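Local coordinates for citrate lyase, subunit 1 (Methanosaeta concilii, PDB 6HXI), which probably catalyses the ATP-dependent cleavage of citrate with coenzyme A, yielding acetyl-CoA and oxaloacetate, at residues I6-A11 and P212-A217; G30-V35 and L107-T112; T53-V58 and D76-E81; P60-G65 and L103-I108. All coordinates share one frame; numbering follows the deposited sequence.

Contact 1: I6-A11 and P212-A217; sequences IREYDA and PLDMVA
Ala-11 sets its methyl between two residues of the strand: its CB lies 3.8 Å from CB of Ala-217 and also 3.8 Å from SD of Met-215. Small side chains suit both alanine positions, because they let the first turn of the helix come close to the strand. Met-215 runs extended past its CG, which carries CE alongside the helix to within 3.6 Å of Ala-11 O. CB of Ala-217 is met in turn by CG1 of Ile-6, a branch that chi1 of 57° places between the backbone N and the carbonyl carbon. This packing belongs to the ATP-grasp part of the chain, where helix 8-18 lies against strand 209-220 of an antiparallel sheet. Just ahead of the helix, Ile-6 N donates to Ala-217 O over 3.0 Å, the donor somewhat tilted from the carbonyl plane. Farther out, Glu-8 extends along the strand and its CG comes 3.3 Å from Met-215 O. Its OE2 and Asp-214 OD1 end 3.9 Å apart, two like charges with their carboxylate planes turned 54° from each other. Lys-59 forms salt bridges to both oxygens and Lys-12 adds another to Glu-8 OE2, which probably offsets the repulsion.

Contact 2: G30-V35 and L107-T112; sequences GNLALV and LIEPFT
Ala-33 and Ile-108 hold the two strands together through a pair of backbone bonds, as expected of an antiparallel hydrogen-bonded pair. Ile-108 N gives its hydrogen to Ala-33 O over 2.7 Å, nearly straight at 171°. The return bond, from Ala-33 N to Ile-108 O, is longer at 3.0 Å and more bent. Leu-107 adds a CA-H...O contact to Ala-33 O. On its other side strand 106-110 bonds through Leu-107 and Glu-109 to strand 56-60, so it is an inner strand of the sheet, whereas 33-35 is an outermost one within this chain. Asn-31, centre of an inverse gamma turn, points its carbonyl at Pro-110, with O 3.2 Å from CD; proline has no N-H to offer there, and the ladder stops. On the face of Ala-33, whose small methyl leaves room, CG1 of Ile-108 lies anti to the carbonyl carbon (chi1 -40°), which carries CD1 to within 3.6 Å of Val-35 CG2. On the other face Leu-107 CD1 meets Leu-32 CD2 at 3.8 Å, beside the extended Glu-109. OE1 of that buried glutamate forms a salt bridge with Lys-12 of helix 8-18, and OE2 a long, weak ion pair with Lys-59. The backbone groups of Ala-33 and Ile-108 thus satisfy each other, while the two lysines would probably help keep the carboxylate ionised despite the nearby Glu-8.

Contact 3: T53-V58 and D76-E81; sequences TTRLVV and DADWEE
A G1 beta bulge shapes this crossing: Asp-76 and Ala-77 both face Leu-56. Asp-76 takes the positive-phi position, where phi is 51°. Within the bulge, Leu-56 and Ala-77 form the hydrogen-bonded antiparallel pair, Leu-56 N donating to Ala-77 O over 2.8 Å in the carbonyl plane and Ala-77 N returning a bond to Leu-56 O. Round the bulge winds Arg-55, its long chain bent at chi2 and chi3 so that the guanidinium folds back over the corner. Its NH2 donates to Asp-76 O over 2.8 Å; the oxygen lies in the guanidinium plane, yet the nitrogen stands above the carbonyl plane, away from a lone pair. NE forms a salt bridge with Asp-76 OD1, also 2.8 Å long. The third partner, Asp-78 OD1, sits over one face of the guanidinium, 2.8 Å from NH1, and is held by charge alone. With an alanine in place of Asp-76, NE of Arg-55 would probably lose its carboxylate mate and the arginine would be freer to turn. Strands 56-60 and 74-75 are neighbours in the four-stranded antiparallel sheet of the ATP-grasp part; the chain turns a corner at Asp-76, and Asp-78 takes the N-cap position just before helix 79-89. Inward, Leu-56 suits the buried side: its CD1 lies 3.6 Å from Trp-79 CA and touches the indole edge at CE3 from 3.9 Å.

Contact 4: P60-G65 and L103-I108; sequences PDQLFG and LSYFLI
Where strand 56-60 runs out into a loop beside the start of strand 106-110, Pro-60 and Phe-106 make the last antiparallel pair, a non-hydrogen-bonded one that a residue lacking an N-H can occupy. Pro-60 CB packs 3.9 Å from CE2 of Phe-106, whose ring meets the proline obliquely, and equally close to CD2 of Leu-103. Phe-64, farther along the loop, brings its ring edge to that same leucine methyl, with CE2 4.0 Å away. One residue past the proline, Asp-61 N donates to Tyr-105 O over 2.8 Å from above the carbonyl plane. Within the ATP-grasp fold this corner also faces helix 8-18: Asp-61 turns its carboxylate to the backbone nitrogens of Glu-8 and Tyr-9, at the helix start, while Arg-7 makes a cation-pi contact with Tyr-105. The loop then closes on the incoming chain through Gln-62, which is extended beyond CG. Its OE1 receives Ser-104 N at 2.8 Å, again from above the amide plane, and more weakly Tyr-105 N at 3.5 Å, so one side-chain oxygen serves two successive backbone donors. NE2 has a weak bond to Arg-102 O, which helps settle which way round the amide sits. Were Gln-62 cut back to alanine, the N-H groups of Ser-104 and Tyr-105 would probably lack this acceptor, leaving the loop less firmly held. CG of Gln-62 meets the edge of the Tyr-105 ring, the amide and ring planes standing 74° apart.

Overall arrangement
All four contacts fall within the ATP-grasp part of the chain. Contacts 2, 3 and 4 build one four-stranded antiparallel sheet: 2 and 4 share Leu-107 and Ile-108 of strand 106-110, and 2 and 3, with centres 9 Å apart, meet through backbone bonds such as Val-57 N to Glu-109 O. Contact 1 belongs to a second sheet, and its helix bridges the two; its centre is about 10 Å from that of contact 4 and 11 Å from that of contact 2, but 19 Å from that of contact 3. None includes the residues that contact coenzyme A, Gly-259, Gly-307 and Phe-345, or the sodium site, which lie in the citrate-binding part.

Contact 1: I6-A11 and P212-A217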
# COMPACT_ATOMS: atom_id res chain seq x y z
N ILE C 6 21.77 -3.30 -62.52
CA ILE C 6 22.97 -2.86 -61.80
C ILE C 6 24.13 -2.65 -62.77
O ILE C 6 24.16 -3.28 -63.83
CB ILE C 6 23.35 -3.76 -60.58
CG1 ILE C 6 23.55 -5.25 -60.97
CG2 ILE C 6 22.31 -3.62 -59.46
CD1 ILE C 6 24.35 -6.04 -59.95
N ARG C 7 25.07 -1.78 -62.41
CA ARG C 7 26.25 -1.52 -63.22
C ARG C 7 27.08 -2.78 -63.34
O ARG C 7 27.13 -3.59 -62.41
CB ARG C 7 27.13 -0.40 -62.63
CG ARG C 7 26.44 0.95 -62.62
CD ARG C 7 27.41 2.11 -62.51
NE ARG C 7 26.75 3.27 -61.91
CZ ARG C 7 25.93 4.09 -62.57
NH1 ARG C 7 25.34 5.10 -61.94
NH2 ARG C 7 25.67 3.89 -63.86
N GLU C 8 27.70 -2.94 -64.52
CA GLU C 8 28.62 -4.03 -64.86
C GLU C 8 29.70 -4.08 -63.76
O GLU C 8 30.07 -5.17 -63.33
CB GLU C 8 29.25 -3.74 -66.23
CG GLU C 8 29.91 -4.93 -66.90
CD GLU C 8 30.48 -4.65 -68.28
OE1 GLU C 8 29.88 -3.85 -69.04
OE2 GLU C 8 31.53 -5.26 -68.62
N TYR C 9 30.16 -2.89 -63.29
CA TYR C 9 31.13 -2.71 -62.21
C TYR C 9 30.69 -3.47 -60.95
O TYR C 9 31.47 -4.26 -60.42
CB TYR C 9 31.33 -1.20 -61.92
CG TYR C 9 32.16 -0.91 -60.69
CD1 TYR C 9 33.53 -1.16 -60.67
CD2 TYR C 9 31.58 -0.39 -59.54
CE1 TYR C 9 34.30 -0.89 -59.54
CE2 TYR C 9 32.33 -0.15 -58.39
CZ TYR C 9 33.70 -0.39 -58.40
OH TYR C 9 34.48 -0.14 -57.29
N ASP C 10 29.43 -3.27 -60.54
CA ASP C 10 28.80 -3.87 -59.37
C ASP C 10 28.59 -5.39 -59.53
O ASP C 10 28.88 -6.15 -58.59
CB ASP C 10 27.49 -3.15 -59.05
CG ASP C 10 27.65 -1.67 -58.71
OD1 ASP C 10 28.62 -1.32 -57.99
OD2 ASP C 10 26.76 -0.87 -59.10
N ALA C 11 28.11 -5.83 -60.71
CA ALA C 11 27.85 -7.24 -61.03
C ALA C 11 29.15 -8.07 -61.02
O ALA C 11 29.20 -9.15 -60.42
CB ALA C 11 27.13 -7.35 -62.36
N PRO C 212 34.95 -13.28 -66.89
CA PRO C 212 33.78 -12.63 -67.53
C PRO C 212 34.21 -11.39 -68.34
O PRO C 212 34.92 -10.55 -67.79
CB PRO C 212 32.92 -12.22 -66.34
CG PRO C 212 33.90 -11.97 -65.24
CD PRO C 212 35.07 -12.88 -65.47
N LEU C 213 33.77 -11.26 -69.61
CA LEU C 213 34.17 -10.09 -70.40
C LEU C 213 33.14 -8.97 -70.39
O LEU C 213 33.51 -7.80 -70.27
CB LEU C 213 34.56 -10.47 -71.84
CG LEU C 213 35.78 -11.41 -72.00
CD1 LEU C 213 36.02 -11.74 -73.47
CD2 LEU C 213 37.04 -10.83 -71.35
N ASP C 214 31.86 -9.32 -70.51
CA ASP C 214 30.77 -8.35 -70.46
C ASP C 214 29.69 -8.92 -69.57
O ASP C 214 29.47 -10.13 -69.58
CB ASP C 214 30.24 -8.00 -71.86
CG ASP C 214 31.19 -7.12 -72.66
OD1 ASP C 214 31.14 -5.88 -72.49
OD2 ASP C 214 31.98 -7.67 -73.45
N MET C 215 29.07 -8.05 -68.75
CA MET C 215 28.06 -8.46 -67.78
C MET C 215 26.86 -7.50 -67.72
O MET C 215 27.00 -6.28 -67.80
CB MET C 215 28.71 -8.61 -66.39
CG MET C 215 28.03 -9.61 -65.51
SD MET C 215 29.05 -10.07 -64.10
CE MET C 215 27.90 -11.04 -63.18
N VAL C 216 25.67 -8.10 -67.63
CA VAL C 216 24.37 -7.43 -67.53
C VAL C 216 23.67 -8.15 -66.40
O VAL C 216 23.64 -9.39 -66.38
CB VAL C 216 23.56 -7.50 -68.86
CG1 VAL C 216 22.10 -7.11 -68.66
CG2 VAL C 216 24.21 -6.64 -69.94
N ALA C 217 23.17 -7.40 -65.41
CA ALA C 217 22.52 -8.02 -64.26
C ALA C 217 21.41 -7.20 -63.72
O ALA C 217 21.44 -5.96 -63.79
CB ALA C 217 23.54 -8.33 -63.17

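Contact 2: G30-V35 and L107-T112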
# COMPACT_ATOMS: atom_id res chain seq x y z
N GLY C 30 39.39 -9.06 -58.69
CA GLY C 30 38.39 -8.01 -58.72
C GLY C 30 38.85 -6.68 -59.26
O GLY C 30 38.33 -5.64 -58.84
N ASN C 31 39.84 -6.69 -60.21
CA ASN C 31 40.43 -5.48 -60.81
C ASN C 31 39.40 -4.68 -61.60
O ASN C 31 39.21 -4.89 -62.80
CB ASN C 31 41.68 -5.78 -61.66
CG ASN C 31 42.78 -6.53 -60.97
OD1 ASN C 31 43.15 -7.62 -61.39
ND2 ASN C 31 43.33 -5.99 -59.89
N LEU C 32 38.72 -3.77 -60.89
CA LEU C 32 37.66 -2.93 -61.44
C LEU C 32 37.75 -1.49 -60.90
O LEU C 32 38.06 -1.28 -59.72
CB LEU C 32 36.28 -3.52 -61.10
CG LEU C 32 35.98 -4.94 -61.57
CD1 LEU C 32 35.18 -5.69 -60.54
CD2 LEU C 32 35.26 -4.94 -62.90
N ALA C 33 37.46 -0.52 -61.77
CA ALA C 33 37.46 0.90 -61.45
C ALA C 33 36.26 1.57 -62.12
O ALA C 33 36.06 1.39 -63.33
CB ALA C 33 38.76 1.54 -61.92
N LEU C 34 35.45 2.31 -61.34
CA LEU C 34 34.30 3.04 -61.88
C LEU C 34 34.59 4.53 -61.89
O LEU C 34 35.02 5.07 -60.87
CB LEU C 34 33.00 2.73 -61.10
CG LEU C 34 31.68 3.28 -61.71
CD1 LEU C 34 31.26 2.49 -62.96
CD2 LEU C 34 30.58 3.30 -60.70
N VAL C 35 34.33 5.19 -63.03
CA VAL C 35 34.55 6.62 -63.21
C VAL C 35 33.23 7.38 -63.40
O VAL C 35 32.61 7.30 -64.47
CB VAL C 35 35.59 6.91 -64.34
CG1 VAL C 35 35.77 8.40 -64.58
CG2 VAL C 35 36.93 6.26 -64.01
N LEU C 107 33.40 2.14 -66.92
CA LEU C 107 34.10 1.06 -66.25
C LEU C 107 35.50 0.86 -66.84
O LEU C 107 35.65 0.80 -68.07
CB LEU C 107 33.28 -0.25 -66.30
CG LEU C 107 33.96 -1.55 -65.84
CD1 LEU C 107 34.16 -1.61 -64.32
CD2 LEU C 107 33.21 -2.76 -66.33
N ILE C 108 36.51 0.76 -65.96
CA ILE C 108 37.90 0.46 -66.34
C ILE C 108 38.28 -0.91 -65.78
O ILE C 108 38.10 -1.19 -64.59
CB ILE C 108 38.97 1.56 -66.06
CG1 ILE C 108 38.42 2.98 -66.36
CG2 ILE C 108 40.26 1.28 -66.87
CD1 ILE C 108 39.20 4.10 -65.73
N GLU C 109 38.77 -1.78 -66.66
CA GLU C 109 39.18 -3.12 -66.30
C GLU C 109 40.36 -3.64 -67.17
O GLU C 109 40.56 -3.10 -68.26
CB GLU C 109 37.98 -4.08 -66.36
CG GLU C 109 37.43 -4.34 -67.75
CD GLU C 109 36.30 -5.36 -67.82
OE1 GLU C 109 36.05 -6.04 -66.80
OE2 GLU C 109 35.69 -5.49 -68.90
N PRO C 110 41.11 -4.68 -66.72
CA PRO C 110 42.20 -5.20 -67.57
C PRO C 110 41.72 -5.85 -68.87
O PRO C 110 40.65 -6.46 -68.89
CB PRO C 110 42.90 -6.21 -66.66
CG PRO C 110 41.89 -6.62 -65.67
CD PRO C 110 41.01 -5.43 -65.45
N PHE C 111 42.50 -5.72 -69.94
CA PHE C 111 42.21 -6.31 -71.25
C PHE C 111 42.64 -7.76 -71.22
O PHE C 111 43.83 -8.05 -71.03
CB PHE C 111 42.93 -5.54 -72.37
CG PHE C 111 42.82 -6.16 -73.76
CD1 PHE C 111 41.72 -5.90 -74.56
CD2 PHE C 111 43.83 -6.97 -74.25
CE1 PHE C 111 41.62 -6.47 -75.84
CE2 PHE C 111 43.72 -7.55 -75.53
CZ PHE C 111 42.62 -7.29 -76.31
N THR C 112 41.68 -8.68 -71.41
CA THR C 112 41.99 -10.10 -71.44
C THR C 112 42.09 -10.58 -72.91
O THR C 112 41.07 -10.63 -73.61
CB THR C 112 41.05 -10.91 -70.54
OG1 THR C 112 41.33 -10.53 -69.19
CG2 THR C 112 41.25 -12.43 -70.66

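Contact 3: T53-V58 and D76-E81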
# COMPACT_ATOMS: atom_id res chain seq x y z
N THR C 53 50.09 -0.13 -64.70
CA THR C 53 50.94 -1.22 -65.20
C THR C 53 50.22 -2.35 -66.00
O THR C 53 50.85 -3.36 -66.31
CB THR C 53 51.74 -1.82 -64.02
OG1 THR C 53 50.94 -1.79 -62.82
CG2 THR C 53 53.05 -1.10 -63.78
N THR C 54 48.93 -2.17 -66.34
CA THR C 54 48.15 -3.19 -67.07
C THR C 54 47.52 -2.62 -68.35
O THR C 54 47.29 -1.40 -68.42
CB THR C 54 47.08 -3.81 -66.13
OG1 THR C 54 47.67 -4.10 -64.86
CG2 THR C 54 46.44 -5.08 -66.68
N ARG C 55 47.27 -3.48 -69.37
CA ARG C 55 46.57 -3.07 -70.59
C ARG C 55 45.08 -3.05 -70.23
O ARG C 55 44.59 -3.99 -69.60
CB ARG C 55 46.87 -3.98 -71.79
CG ARG C 55 48.28 -3.80 -72.38
CD ARG C 55 48.67 -2.36 -72.73
NE ARG C 55 47.90 -1.80 -73.84
CZ ARG C 55 48.42 -1.10 -74.84
NH1 ARG C 55 49.73 -0.87 -74.89
NH2 ARG C 55 47.65 -0.62 -75.81
N LEU C 56 44.39 -1.96 -70.57
CA LEU C 56 43.02 -1.70 -70.18
C LEU C 56 41.94 -1.79 -71.27
O LEU C 56 42.23 -1.93 -72.46
CB LEU C 56 42.95 -0.29 -69.53
CG LEU C 56 43.99 0.06 -68.47
CD1 LEU C 56 43.92 1.50 -68.12
CD2 LEU C 56 43.82 -0.77 -67.20
N VAL C 57 40.68 -1.76 -70.79
CA VAL C 57 39.40 -1.68 -71.50
C VAL C 57 38.58 -0.63 -70.73
O VAL C 57 38.44 -0.71 -69.51
CB VAL C 57 38.64 -3.04 -71.60
CG1 VAL C 57 37.29 -2.88 -72.28
CG2 VAL C 57 39.46 -4.09 -72.33
N VAL C 58 38.06 0.37 -71.44
CA VAL C 58 37.22 1.39 -70.83
C VAL C 58 35.96 1.56 -71.70
O VAL C 58 36.05 1.71 -72.92
CB VAL C 58 37.97 2.71 -70.44
CG1 VAL C 58 38.75 3.31 -71.60
CG2 VAL C 58 37.04 3.74 -69.79
N ASP C 76 42.29 -2.59 -75.45
CA ASP C 76 43.76 -2.66 -75.36
C ASP C 76 44.42 -1.27 -75.34
O ASP C 76 44.90 -0.79 -76.38
CB ASP C 76 44.34 -3.58 -76.45
CG ASP C 76 45.77 -4.07 -76.25
OD1 ASP C 76 46.35 -3.78 -75.18
OD2 ASP C 76 46.29 -4.77 -77.16
N ALA C 77 44.42 -0.61 -74.17
CA ALA C 77 44.99 0.72 -74.00
C ALA C 77 45.81 0.92 -72.72
O ALA C 77 45.77 0.08 -71.81
CB ALA C 77 43.89 1.78 -74.10
N ASP C 78 46.61 2.00 -72.69
CA ASP C 78 47.46 2.40 -71.57
C ASP C 78 46.60 3.22 -70.61
O ASP C 78 45.57 3.75 -71.04
CB ASP C 78 48.62 3.29 -72.07
CG ASP C 78 49.47 2.76 -73.22
OD1 ASP C 78 49.28 1.59 -73.61
OD2 ASP C 78 50.32 3.52 -73.73
N TRP C 79 47.04 3.39 -69.35
CA TRP C 79 46.34 4.22 -68.36
C TRP C 79 46.22 5.68 -68.84
O TRP C 79 45.19 6.32 -68.59
CB TRP C 79 46.99 4.11 -66.96
CG TRP C 79 46.50 5.14 -65.98
CD1 TRP C 79 47.22 6.17 -65.45
CD2 TRP C 79 45.16 5.28 -65.47
NE1 TRP C 79 46.42 6.94 -64.64
CE2 TRP C 79 45.15 6.41 -64.63
CE3 TRP C 79 43.97 4.55 -65.65
CZ2 TRP C 79 44.00 6.82 -63.95
CZ3 TRP C 79 42.83 4.98 -64.99
CH2 TRP C 79 42.85 6.09 -64.14
N GLU C 80 47.26 6.19 -69.57
CA GLU C 80 47.30 7.52 -70.18
C GLU C 80 46.19 7.58 -71.24
O GLU C 80 45.32 8.45 -71.18
CB GLU C 80 48.67 7.79 -70.83
CG GLU C 80 49.69 8.49 -69.95
CD GLU C 80 50.94 8.98 -70.68
OE1 GLU C 80 51.38 8.32 -71.64
OE2 GLU C 80 51.49 10.02 -70.25
N GLU C 81 46.21 6.60 -72.17
CA GLU C 81 45.24 6.46 -73.27
C GLU C 81 43.81 6.33 -72.74
O GLU C 81 42.88 6.79 -73.40
CB GLU C 81 45.59 5.24 -74.13
CG GLU C 81 46.93 5.33 -74.83
CD GLU C 81 47.25 4.19 -75.79
OE1 GLU C 81 46.30 3.57 -76.32
OE2 GLU C 81 48.45 3.95 -76.03

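Contact 4: P60-G65 and L103-I108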
# COMPACT_ATOMS: atom_id res chain seq x y z
N PRO C 60 31.35 2.74 -71.37
CA PRO C 60 30.31 3.34 -70.51
C PRO C 60 29.45 2.29 -69.79
O PRO C 60 29.03 1.30 -70.40
CB PRO C 60 29.50 4.21 -71.47
CG PRO C 60 29.71 3.61 -72.81
CD PRO C 60 31.05 2.95 -72.81
N ASP C 61 29.22 2.50 -68.48
CA ASP C 61 28.45 1.62 -67.60
C ASP C 61 27.15 2.31 -67.16
O ASP C 61 26.96 2.60 -65.98
CB ASP C 61 29.31 1.18 -66.40
CG ASP C 61 28.87 -0.11 -65.73
OD1 ASP C 61 27.84 -0.69 -66.15
OD2 ASP C 61 29.55 -0.54 -64.78
N GLN C 62 26.26 2.57 -68.12
CA GLN C 62 24.99 3.25 -67.85
C GLN C 62 23.77 2.43 -68.30
O GLN C 62 22.71 2.98 -68.62
CB GLN C 62 25.00 4.67 -68.44
CG GLN C 62 25.68 5.69 -67.53
CD GLN C 62 25.87 7.02 -68.21
OE1 GLN C 62 26.76 7.19 -69.04
NE2 GLN C 62 25.05 8.00 -67.84
N LEU C 63 23.92 1.09 -68.25
CA LEU C 63 22.90 0.07 -68.58
C LEU C 63 22.53 0.08 -70.08
O LEU C 63 21.42 0.45 -70.45
CB LEU C 63 21.65 0.17 -67.65
CG LEU C 63 21.91 0.37 -66.14
CD1 LEU C 63 20.65 0.78 -65.41
CD2 LEU C 63 22.43 -0.88 -65.50
N PHE C 64 23.50 -0.36 -70.92
CA PHE C 64 23.38 -0.42 -72.38
C PHE C 64 23.31 -1.85 -72.96
O PHE C 64 22.87 -2.77 -72.28
CB PHE C 64 24.52 0.38 -73.04
CG PHE C 64 24.51 1.88 -72.84
CD1 PHE C 64 23.35 2.62 -73.03
CD2 PHE C 64 25.69 2.57 -72.57
CE1 PHE C 64 23.35 4.00 -72.87
CE2 PHE C 64 25.69 3.96 -72.42
CZ PHE C 64 24.52 4.66 -72.56
N GLY C 65 23.74 -1.99 -74.23
CA GLY C 65 23.78 -3.25 -74.96
C GLY C 65 25.13 -3.52 -75.60
O GLY C 65 25.37 -3.17 -76.76
N LEU C 103 26.85 11.01 -71.24
CA LEU C 103 27.64 9.88 -70.73
C LEU C 103 28.27 10.32 -69.39
O LEU C 103 28.89 11.38 -69.35
CB LEU C 103 28.72 9.45 -71.73
CG LEU C 103 28.26 8.75 -73.01
CD1 LEU C 103 29.41 8.62 -74.00
CD2 LEU C 103 27.66 7.37 -72.73
N SER C 104 28.07 9.56 -68.29
CA SER C 104 28.60 9.97 -66.98
C SER C 104 29.34 8.88 -66.20
O SER C 104 30.14 9.22 -65.32
CB SER C 104 27.49 10.57 -66.12
OG SER C 104 26.96 11.75 -66.70
N TYR C 105 29.07 7.59 -66.48
CA TYR C 105 29.71 6.47 -65.78
C TYR C 105 30.44 5.54 -66.72
O TYR C 105 29.88 5.12 -67.73
CB TYR C 105 28.71 5.73 -64.87
CG TYR C 105 28.19 6.60 -63.75
CD1 TYR C 105 28.88 6.70 -62.54
CD2 TYR C 105 27.02 7.34 -63.89
CE1 TYR C 105 28.42 7.52 -61.51
CE2 TYR C 105 26.56 8.18 -62.88
CZ TYR C 105 27.25 8.26 -61.68
OH TYR C 105 26.78 9.05 -60.66
N PHE C 106 31.71 5.25 -66.40
CA PHE C 106 32.60 4.41 -67.22
C PHE C 106 33.33 3.36 -66.40
O PHE C 106 33.86 3.67 -65.32
CB PHE C 106 33.64 5.28 -67.97
CG PHE C 106 33.05 6.31 -68.90
CD1 PHE C 106 32.71 7.58 -68.43
CD2 PHE C 106 32.82 6.02 -70.24
CE1 PHE C 106 32.14 8.52 -69.29
CE2 PHE C 106 32.25 6.96 -71.09
CZ PHE C 106 31.92 8.21 -70.61
N LEU C 107 33.40 2.14 -66.92
CA LEU C 107 34.10 1.06 -66.25
C LEU C 107 35.50 0.86 -66.84
O LEU C 107 35.65 0.80 -68.07
CB LEU C 107 33.28 -0.25 -66.30
CG LEU C 107 33.96 -1.55 -65.84
CD1 LEU C 107 34.16 -1.61 -64.32
CD2 LEU C 107 33.21 -2.76 -66.33
N ILE C 108 36.51 0.76 -65.96
CA ILE C 108 37.90 0.46 -66.34
C ILE C 108 38.28 -0.91 -65.78
O ILE C 108 38.10 -1.19 -64.59
CB ILE C 108 38.97 1.56 -66.06
CG1 ILE C 108 38.42 2.98 -66.36
CG2 ILE C 108 40.26 1.28 -66.87
CD1 ILE C 108 39.20 4.10 -65.73